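Local coordinates for mandelate racemase/muconate lactonizing enzyme-like protein (Roseovarius sp. TM1035, PDB 3RCY) that is of unknown specificity but probably catalyses a magnesium-dependent reaction as a mandelate racemase/muconate lactonizing enzyme-like member of the enolase superfamily, at residues G111-G119 and N322-P330; G178-S189 and Q213-L222. All coordinates share one frame; numbering follows the deposited sequence.

Interaction 1. Residues G111-G119 and N322-P330; sequences GRPVWALLG and NVHFAASIP
His324 turns the edge of its imidazole to the backbone of the 111-119 loop, where ND1 accepts a hydrogen bond from Trp115 N at 3.2 Å. Trp115 N sits slightly out of the imidazole plane and the bond is moderately straight, 153° at the hydrogen. Histidine suits this place because its two nitrogens can work in opposite senses: the far one, NE2, is bonded to Leu366 O, which makes ND1 the likely unprotonated acceptor, and together the two bonds fix the ring's rotation. Val114 CB packs 3.6 Å from His324 ND1, and Pro113 CB meets His324 CE1 in the ring plane, 3.9 Å away. The Trp115 indole runs rim to rim with the imidazole, the planes only 18° apart, and its CD1 comes to 3.3 Å from His324 ND1. With CG held between the backbone N and the carbonyl carbon (chi1 59°), the indole lies beside the helix while Trp115 CB rests on Ala327 CB at 3.7 Å; the small alanine lets Trp115 CB lie directly against the helix. Farther along, Leu118 CB sits 3.6 Å from Ser328 OG, a hydroxyl that turns back to give a 2.8 Å bond to Phe325 O, three residues earlier. Outside this shell, Trp115 NE1 is bonded to Pro361 O, and Lys295 NZ to both Leu118 O and Ser328 OG. The whole is a buried join between the linker that follows helix 89-110 of the N-terminal capping domain and helix 316-327 of the barrel domain, the two-domain architecture of the enolase superfamily.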
loop_
_atom_site.group_PDB
_atom_site.type_symbol
_atom_site.label_atom_id
_atom_site.label_comp_id
_atom_site.label_asym_id
_atom_site.label_seq_id
_atom_site.Cartn_x
_atom_site.Cartn_y
_atom_site.Cartn_z
ATOM N N GLY A 111 -30.197 21.016 -35.288
ATOM C CA GLY A 111 -30.559 22.433 -35.120
ATOM C C GLY A 111 -30.217 22.975 -33.732
ATOM O O GLY A 111 -30.900 23.871 -33.230
ATOM N N ARG A 112 -29.168 22.429 -33.113
ATOM C CA ARG A 112 -28.749 22.821 -31.754
ATOM C C ARG A 112 -27.236 23.019 -31.665
ATOM O O ARG A 112 -26.483 22.396 -32.424
ATOM C CB ARG A 112 -29.181 21.763 -30.715
ATOM C CG ARG A 112 -30.707 21.511 -30.619
ATOM C CD ARG A 112 -31.509 22.710 -30.046
ATOM N NE ARG A 112 -31.128 23.049 -28.666
ATOM C CZ ARG A 112 -30.825 24.277 -28.240
ATOM N NH1 ARG A 112 -30.870 25.320 -29.072
ATOM N NH2 ARG A 112 -30.492 24.471 -26.973
ATOM N N PRO A 113 -26.778 23.865 -30.725
ATOM C CA PRO A 113 -25.339 23.924 -30.468
ATOM C C PRO A 113 -24.839 22.593 -29.925
ATOM O O PRO A 113 -25.613 21.839 -29.324
ATOM C CB PRO A 113 -25.200 25.015 -29.403
ATOM C CG PRO A 113 -26.566 25.266 -28.891
ATOM C CD PRO A 113 -27.543 24.830 -29.912
ATOM N N VAL A 114 -23.563 22.300 -30.147
ATOM C CA VAL A 114 -22.972 21.051 -29.662
ATOM C C VAL A 114 -23.182 20.847 -28.148
ATOM O O VAL A 114 -23.579 19.759 -27.723
ATOM C CB VAL A 114 -21.477 20.942 -30.074
ATOM C CG1 VAL A 114 -20.773 19.773 -29.366
ATOM C CG2 VAL A 114 -21.360 20.788 -31.593
ATOM N N TRP A 115 -22.945 21.883 -27.341
ATOM C CA TRP A 115 -23.110 21.757 -25.875
ATOM C C TRP A 115 -24.501 21.259 -25.466
ATOM O O TRP A 115 -24.637 20.546 -24.462
ATOM C CB TRP A 115 -22.748 23.057 -25.117
ATOM C CG TRP A 115 -23.541 24.280 -25.497
ATOM C CD1 TRP A 115 -23.119 25.313 -26.286
ATOM C CD2 TRP A 115 -24.879 24.616 -25.084
ATOM N NE1 TRP A 115 -24.109 26.258 -26.402
ATOM C CE2 TRP A 115 -25.199 25.857 -25.678
ATOM C CE3 TRP A 115 -25.837 23.987 -24.277
ATOM C CZ2 TRP A 115 -26.444 26.478 -25.502
ATOM C CZ3 TRP A 115 -27.073 24.599 -24.104
ATOM C CH2 TRP A 115 -27.362 25.838 -24.714
ATOM N N ALA A 116 -25.527 21.633 -26.237
ATOM C CA ALA A 116 -26.898 21.213 -25.943
ATOM C C ALA A 116 -27.068 19.698 -26.099
ATOM O O ALA A 116 -27.968 19.113 -25.494
ATOM C CB ALA A 116 -27.920 21.976 -26.814
ATOM N N LEU A 117 -26.187 19.076 -26.891
ATOM C CA LEU A 117 -26.203 17.624 -27.103
ATOM C C LEU A 117 -25.366 16.862 -26.068
ATOM O O LEU A 117 -25.385 15.631 -26.029
ATOM C CB LEU A 117 -25.716 17.270 -28.528
ATOM C CG LEU A 117 -26.349 18.015 -29.717
ATOM C CD1 LEU A 117 -25.735 17.571 -31.048
ATOM C CD2 LEU A 117 -27.890 17.880 -29.752
ATOM N N LEU A 118 -24.637 17.597 -25.241
ATOM C CA LEU A 118 -23.675 17.000 -24.311
ATOM C C LEU A 118 -24.130 17.064 -22.852
ATOM O O LEU A 118 -23.300 17.149 -21.946
ATOM C CB LEU A 118 -22.303 17.684 -24.462
ATOM C CG LEU A 118 -21.614 17.672 -25.828
ATOM C CD1 LEU A 118 -20.358 18.552 -25.787
ATOM C CD2 LEU A 118 -21.267 16.236 -26.275
ATOM N N GLY A 119 -25.441 17.002 -22.627
ATOM C CA GLY A 119 -25.996 17.100 -21.264
ATOM C C GLY A 119 -26.446 18.515 -20.949
ATOM O O GLY A 119 -26.823 18.823 -19.806
ATOM N N ASN A 322 -13.389 22.971 -27.657
ATOM C CA ASN A 322 -13.112 23.228 -26.236
ATOM C C ASN A 322 -14.249 23.970 -25.527
ATOM O O ASN A 322 -14.588 23.665 -24.380
ATOM C CB ASN A 322 -11.818 24.030 -26.073
ATOM C CG ASN A 322 -10.580 23.262 -26.507
ATOM O OD1 ASN A 322 -10.634 22.069 -26.793
ATOM N ND2 ASN A 322 -9.451 23.954 -26.548
ATOM N N VAL A 323 -14.813 24.962 -26.211
ATOM C CA VAL A 323 -15.843 25.811 -25.628
ATOM C C VAL A 323 -17.151 25.051 -25.416
ATOM O O VAL A 323 -17.744 25.133 -24.336
ATOM C CB VAL A 323 -16.044 27.112 -26.458
ATOM C CG1 VAL A 323 -17.292 27.873 -26.008
ATOM C CG2 VAL A 323 -14.800 28.005 -26.333
ATOM N N HIS A 324 -17.592 24.303 -26.429
ATOM C CA HIS A 324 -18.790 23.461 -26.277
ATOM C C HIS A 324 -18.637 22.385 -25.198
ATOM O O HIS A 324 -19.567 22.131 -24.411
ATOM C CB HIS A 324 -19.165 22.844 -27.625
ATOM C CG HIS A 324 -19.751 23.844 -28.563
ATOM N ND1 HIS A 324 -21.090 24.167 -28.556
ATOM C CD2 HIS A 324 -19.167 24.662 -29.471
ATOM C CE1 HIS A 324 -21.316 25.107 -29.456
ATOM N NE2 HIS A 324 -20.164 25.435 -30.017
ATOM N N PHE A 325 -17.466 21.750 -25.185
ATOM C CA PHE A 325 -17.109 20.780 -24.157
ATOM C C PHE A 325 -17.208 21.433 -22.775
ATOM O O PHE A 325 -17.924 20.939 -21.896
ATOM C CB PHE A 325 -15.693 20.246 -24.422
ATOM C CG PHE A 325 -15.115 19.424 -23.295
ATOM C CD1 PHE A 325 -15.658 18.185 -22.960
ATOM C CD2 PHE A 325 -14.003 19.876 -22.596
ATOM C CE1 PHE A 325 -15.117 17.422 -21.925
ATOM C CE2 PHE A 325 -13.446 19.114 -21.559
ATOM C CZ PHE A 325 -14.016 17.882 -21.225
ATOM N N ALA A 326 -16.507 22.555 -22.607
ATOM C CA ALA A 326 -16.478 23.303 -21.343
ATOM C C ALA A 326 -17.859 23.782 -20.893
ATOM O O ALA A 326 -18.156 23.772 -19.698
ATOM C CB ALA A 326 -15.541 24.486 -21.464
ATOM N N ALA A 327 -18.694 24.208 -21.846
ATOM C CA ALA A 327 -20.047 24.697 -21.534
ATOM C C ALA A 327 -20.914 23.626 -20.857
ATOM O O ALA A 327 -21.837 23.958 -20.098
ATOM C CB ALA A 327 -20.731 25.189 -22.789
ATOM N N SER A 328 -20.585 22.357 -21.112
ATOM C CA SER A 328 -21.434 21.220 -20.734
ATOM C C SER A 328 -20.992 20.458 -19.482
ATOM O O SER A 328 -21.687 19.531 -19.050
ATOM C CB SER A 328 -21.519 20.234 -21.903
ATOM O OG SER A 328 -20.308 19.492 -22.018
ATOM N N ILE A 329 -19.848 20.822 -18.903
ATOM C CA ILE A 329 -19.339 20.084 -17.738
ATOM C C ILE A 329 -19.399 20.897 -16.443
ATOM O O ILE A 329 -19.141 22.101 -16.449
ATOM C CB ILE A 329 -17.909 19.530 -17.972
ATOM C CG1 ILE A 329 -16.904 20.680 -18.168
ATOM C CG2 ILE A 329 -17.911 18.528 -19.163
ATOM C CD1 ILE A 329 -15.447 20.252 -18.125
ATOM N N PRO A 330 -19.759 20.243 -15.326
ATOM C CA PRO A 330 -19.790 20.976 -14.065
ATOM C C PRO A 330 -18.394 21.255 -13.517
ATOM O O PRO A 330 -18.206 22.235 -12.802
ATOM C CB PRO A 330 -20.582 20.045 -13.126
ATOM C CG PRO A 330 -20.426 18.691 -13.696
ATOM C CD PRO A 330 -20.293 18.869 -15.190
#

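Interaction 2. Residues G178-S189 and Q213-L222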
loop_
_atom_site.group_PDB
_atom_site.type_symbol
_atom_site.label_atom_id
_atom_site.label_comp_id
_atom_site.label_asym_id
_atom_site.label_seq_id
_atom_site.Cartn_x
_atom_site.Cartn_y
_atom_site.Cartn_z
ATOM N N GLY A 178 13.938 14.475 -19.216
ATOM C CA GLY A 178 14.062 15.322 -18.028
ATOM C C GLY A 178 15.494 15.748 -17.750
ATOM O O GLY A 178 16.431 14.955 -17.922
ATOM N N HIS A 179 15.667 17.004 -17.345
ATOM C CA HIS A 179 16.965 17.481 -16.870
ATOM C C HIS A 179 16.805 18.260 -15.573
ATOM O O HIS A 179 15.687 18.586 -15.172
ATOM C CB HIS A 179 17.713 18.310 -17.943
ATOM C CG HIS A 179 17.005 19.569 -18.351
ATOM N ND1 HIS A 179 16.308 19.680 -19.534
ATOM C CD2 HIS A 179 16.897 20.773 -17.737
ATOM C CE1 HIS A 179 15.797 20.896 -19.632
ATOM N NE2 HIS A 179 16.135 21.576 -18.550
ATOM N N MET A 180 17.919 18.545 -14.912
ATOM C CA MET A 180 17.901 19.368 -13.706
ATOM C C MET A 180 17.948 20.836 -14.132
ATOM O O MET A 180 18.764 21.198 -14.975
ATOM C CB MET A 180 19.101 19.010 -12.817
ATOM C CG MET A 180 19.192 19.770 -11.497
ATOM S SD MET A 180 17.990 19.239 -10.263
ATOM C CE MET A 180 18.697 17.674 -9.699
ATOM N N PRO A 181 17.067 21.688 -13.569
ATOM C CA PRO A 181 17.161 23.116 -13.899
ATOM C C PRO A 181 18.508 23.704 -13.473
ATOM O O PRO A 181 19.102 23.262 -12.480
ATOM C CB PRO A 181 16.038 23.751 -13.062
ATOM C CG PRO A 181 15.834 22.777 -11.909
ATOM C CD PRO A 181 16.024 21.425 -12.558
ATOM N N ALA A 182 18.984 24.689 -14.230
ATOM C CA ALA A 182 20.117 25.500 -13.810
ATOM C C ALA A 182 19.646 26.393 -12.658
ATOM O O ALA A 182 18.447 26.637 -12.534
ATOM C CB ALA A 182 20.593 26.335 -14.971
ATOM N N MET A 183 20.574 26.862 -11.817
ATOM C CA MET A 183 20.239 27.823 -10.760
ATOM C C MET A 183 19.601 29.086 -11.338
ATOM O O MET A 183 18.704 29.668 -10.730
ATOM C CB MET A 183 21.472 28.198 -9.924
ATOM C CG MET A 183 21.806 27.221 -8.790
ATOM S SD MET A 183 20.467 26.932 -7.596
ATOM C CE MET A 183 20.209 28.585 -6.944
ATOM N N THR A 184 20.055 29.491 -12.520
ATOM C CA THR A 184 19.470 30.633 -13.228
ATOM C C THR A 184 18.018 30.397 -13.667
ATOM O O THR A 184 17.232 31.335 -13.682
ATOM C CB THR A 184 20.314 31.051 -14.449
ATOM O OG1 THR A 184 20.571 29.899 -15.252
ATOM C CG2 THR A 184 21.645 31.675 -14.006
ATOM N N ASP A 185 17.669 29.157 -14.020
ATOM C CA ASP A 185 16.272 28.791 -14.327
ATOM C C ASP A 185 15.382 28.955 -13.100
ATOM O O ASP A 185 14.245 29.438 -13.188
ATOM C CB ASP A 185 16.166 27.339 -14.830
ATOM C CG ASP A 185 16.904 27.111 -16.139
ATOM O OD1 ASP A 185 16.910 28.024 -16.981
ATOM O OD2 ASP A 185 17.464 26.010 -16.333
ATOM N N ILE A 186 15.891 28.518 -11.952
ATOM C CA ILE A 186 15.147 28.650 -10.715
ATOM C C ILE A 186 14.988 30.119 -10.336
ATOM O O ILE A 186 13.869 30.563 -10.080
ATOM C CB ILE A 186 15.749 27.797 -9.564
ATOM C CG1 ILE A 186 15.615 26.301 -9.902
ATOM C CG2 ILE A 186 15.041 28.116 -8.231
ATOM C CD1 ILE A 186 16.390 25.354 -8.972
ATOM N N SER A 187 16.081 30.882 -10.335
ATOM C CA SER A 187 16.011 32.290 -9.945
ATOM C C SER A 187 15.147 33.106 -10.903
ATOM O O SER A 187 14.419 34.005 -10.479
ATOM C CB SER A 187 17.405 32.899 -9.842
ATOM O OG SER A 187 18.186 32.186 -8.905
ATOM N N LEU A 188 15.224 32.794 -12.200
ATOM C CA LEU A 188 14.388 33.502 -13.175
ATOM C C LEU A 188 12.905 33.193 -12.947
ATOM O O LEU A 188 12.061 34.082 -13.043
ATOM C CB LEU A 188 14.775 33.180 -14.621
ATOM C CG LEU A 188 14.124 34.089 -15.683
ATOM C CD1 LEU A 188 14.569 35.553 -15.529
ATOM C CD2 LEU A 188 14.406 33.593 -17.101
ATOM N N SER A 189 12.605 31.930 -12.641
ATOM C CA SER A 189 11.236 31.511 -12.364
ATOM C C SER A 189 10.666 32.243 -11.150
ATOM O O SER A 189 9.505 32.640 -11.160
ATOM C CB SER A 189 11.154 29.996 -12.151
ATOM O OG SER A 189 11.472 29.309 -13.347
ATOM N N GLN A 213 10.090 19.741 -18.882
ATOM C CA GLN A 213 11.551 19.842 -19.025
ATOM C C GLN A 213 12.335 18.964 -18.053
ATOM O O GLN A 213 13.495 18.633 -18.308
ATOM C CB GLN A 213 12.039 21.274 -18.767
ATOM C CG GLN A 213 11.596 22.330 -19.747
ATOM C CD GLN A 213 10.426 23.144 -19.230
ATOM O OE1 GLN A 213 9.437 22.593 -18.729
ATOM N NE2 GLN A 213 10.527 24.466 -19.359
ATOM N N PHE A 214 11.719 18.618 -16.927
ATOM C CA PHE A 214 12.498 18.258 -15.744
ATOM C C PHE A 214 12.443 16.814 -15.278
ATOM O O PHE A 214 11.469 16.097 -15.501
ATOM C CB PHE A 214 12.127 19.196 -14.589
ATOM C CG PHE A 214 12.319 20.636 -14.931
ATOM C CD1 PHE A 214 13.592 21.120 -15.246
ATOM C CD2 PHE A 214 11.232 21.503 -14.990
ATOM C CE1 PHE A 214 13.781 22.450 -15.601
ATOM C CE2 PHE A 214 11.417 22.838 -15.341
ATOM C CZ PHE A 214 12.693 23.310 -15.639
ATOM N N THR A 215 13.521 16.411 -14.617
ATOM C CA THR A 215 13.524 15.190 -13.833
ATOM C C THR A 215 12.587 15.444 -12.658
ATOM O O THR A 215 12.268 16.587 -12.359
ATOM C CB THR A 215 14.929 14.867 -13.305
ATOM O OG1 THR A 215 15.415 15.977 -12.546
ATOM C CG2 THR A 215 15.883 14.595 -14.464
ATOM N N THR A 216 12.157 14.377 -12.000
ATOM C CA THR A 216 11.334 14.485 -10.801
ATOM C C THR A 216 12.031 15.368 -9.769
ATOM O O THR A 216 11.430 16.294 -9.210
ATOM C CB THR A 216 11.083 13.087 -10.215
ATOM O OG1 THR A 216 10.650 12.215 -11.267
ATOM C CG2 THR A 216 10.015 13.129 -9.119
ATOM N N ALA A 217 13.310 15.079 -9.543
ATOM C CA ALA A 217 14.154 15.842 -8.627
ATOM C C ALA A 217 14.171 17.331 -8.981
ATOM O O ALA A 217 13.993 18.195 -8.112
ATOM C CB ALA A 217 15.567 15.282 -8.651
ATOM N N GLY A 218 14.386 17.616 -10.264
ATOM C CA GLY A 218 14.429 18.981 -10.777
ATOM C C GLY A 218 13.115 19.714 -10.638
ATOM O O GLY A 218 13.096 20.885 -10.245
ATOM N N ALA A 219 12.018 19.021 -10.943
ATOM C CA ALA A 219 10.672 19.589 -10.847
ATOM C C ALA A 219 10.309 19.955 -9.415
ATOM O O ALA A 219 9.622 20.952 -9.178
ATOM C CB ALA A 219 9.639 18.624 -11.412
ATOM N N ILE A 220 10.769 19.140 -8.468
ATOM C CA ILE A 220 10.555 19.404 -7.043
ATOM C C ILE A 220 11.373 20.611 -6.558
ATOM O O ILE A 220 10.843 21.466 -5.848
ATOM C CB ILE A 220 10.802 18.137 -6.183
ATOM C CG1 ILE A 220 9.732 17.075 -6.511
ATOM C CG2 ILE A 220 10.788 18.470 -4.671
ATOM C CD1 ILE A 220 10.099 15.650 -6.090
ATOM N N ARG A 221 12.643 20.696 -6.955
ATOM C CA ARG A 221 13.467 21.858 -6.591
ATOM C C ARG A 221 12.901 23.172 -7.151
ATOM O O ARG A 221 12.880 24.186 -6.455
ATOM C CB ARG A 221 14.914 21.670 -7.026
ATOM C CG ARG A 221 15.645 20.559 -6.271
ATOM C CD ARG A 221 17.144 20.592 -6.554
ATOM N NE ARG A 221 17.705 21.922 -6.332
ATOM C CZ ARG A 221 18.378 22.631 -7.235
ATOM N NH1 ARG A 221 18.625 22.138 -8.452
ATOM N NH2 ARG A 221 18.825 23.834 -6.905
ATOM N N LEU A 222 12.434 23.147 -8.398
ATOM C CA LEU A 222 11.850 24.350 -9.002
ATOM C C LEU A 222 10.498 24.676 -8.373
ATOM O O LEU A 222 10.214 25.834 -8.035
ATOM C CB LEU A 222 11.720 24.213 -10.525
ATOM C CG LEU A 222 10.974 25.353 -11.236
ATOM C CD1 LEU A 222 11.788 26.636 -11.217
ATOM C CD2 LEU A 222 10.644 24.963 -12.663
HETATM O O HOH W 1 19.765 24.194 -9.886
#
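His179 and Phe214 form the compact end of this contact, where their backbones make a single beta bridge. His179 N donates to Gln213 O at 2.9 Å, in the carbonyl plane and on a lone pair, while Thr215 N reaches His179 O at 3.1 Å from well above the carbonyl plane. The imidazole folds across onto the 213-222 segment, with CG between the backbone N and the carbonyl carbon (chi1 63°), and lays one face over Gln213 O; the edge of Phe214 points at the imidazole face in an offset edge-to-face pair, planes at 75°. Replacing His179 by an alanine would probably leave this edge of Phe214 without its aromatic partner and open a gap above Gln213 O. Gly218 belongs here too: Pro181 CD lies 3.4 Å from its CA, and a side chain would clash with the proline. Thr215 OG1 caps helix 216-226 by accepting from Gly218 N.

Toward helix 183-200 the contact is more widely spaced: the axes of 183-189 and 216-222 approach to 10.7 Å, bridged by side chains and water. Leu222 CD1 touches Ser189 OG at 3.4 Å, and Ile186 CD1 covers one face of the Arg221 guanidinium. At the edge of that group, Arg221 NH1 gives a weak bond to Met180 SD (3.5 Å) and a firmer one to a water that donates to Pro181 O; Met183 SD lies in the guanidinium plane near NH2, which is bonded to Ser230 OG of a neighbouring subunit. Arginine, flat and rich in N-H groups, can thus lie among thioethers and aliphatic carbon, its charge probably eased by water, that serine and a long, weak ion pair to Asp205 of the same neighbour. The chemistry implies a join fixed by backbone bonds at one end and by side-chain, water and subunit contacts at the other.

Overall arrangement
Interactions 1 and 2 lie on opposite sides of the chain's centre, their own centres about 39 Å apart and their nearest atoms about 20 Å apart, so neither touches the other. They are nested in sequence: the loop closed by 111-119 and 322-330 encloses both segments of interaction 2. Interaction 1 joins the two domains, whereas interaction 2 binds successive elements within the barrel domain. Interaction 2 is near the metal site: the side chain of Gln213 is about 9 Å from the magnesium ion, which Glu235 and Glu261 bind. Both contacts also border other subunits of the assembly, Arg112 pairing with Glu69 of one and Arg221 with Ser230 of another.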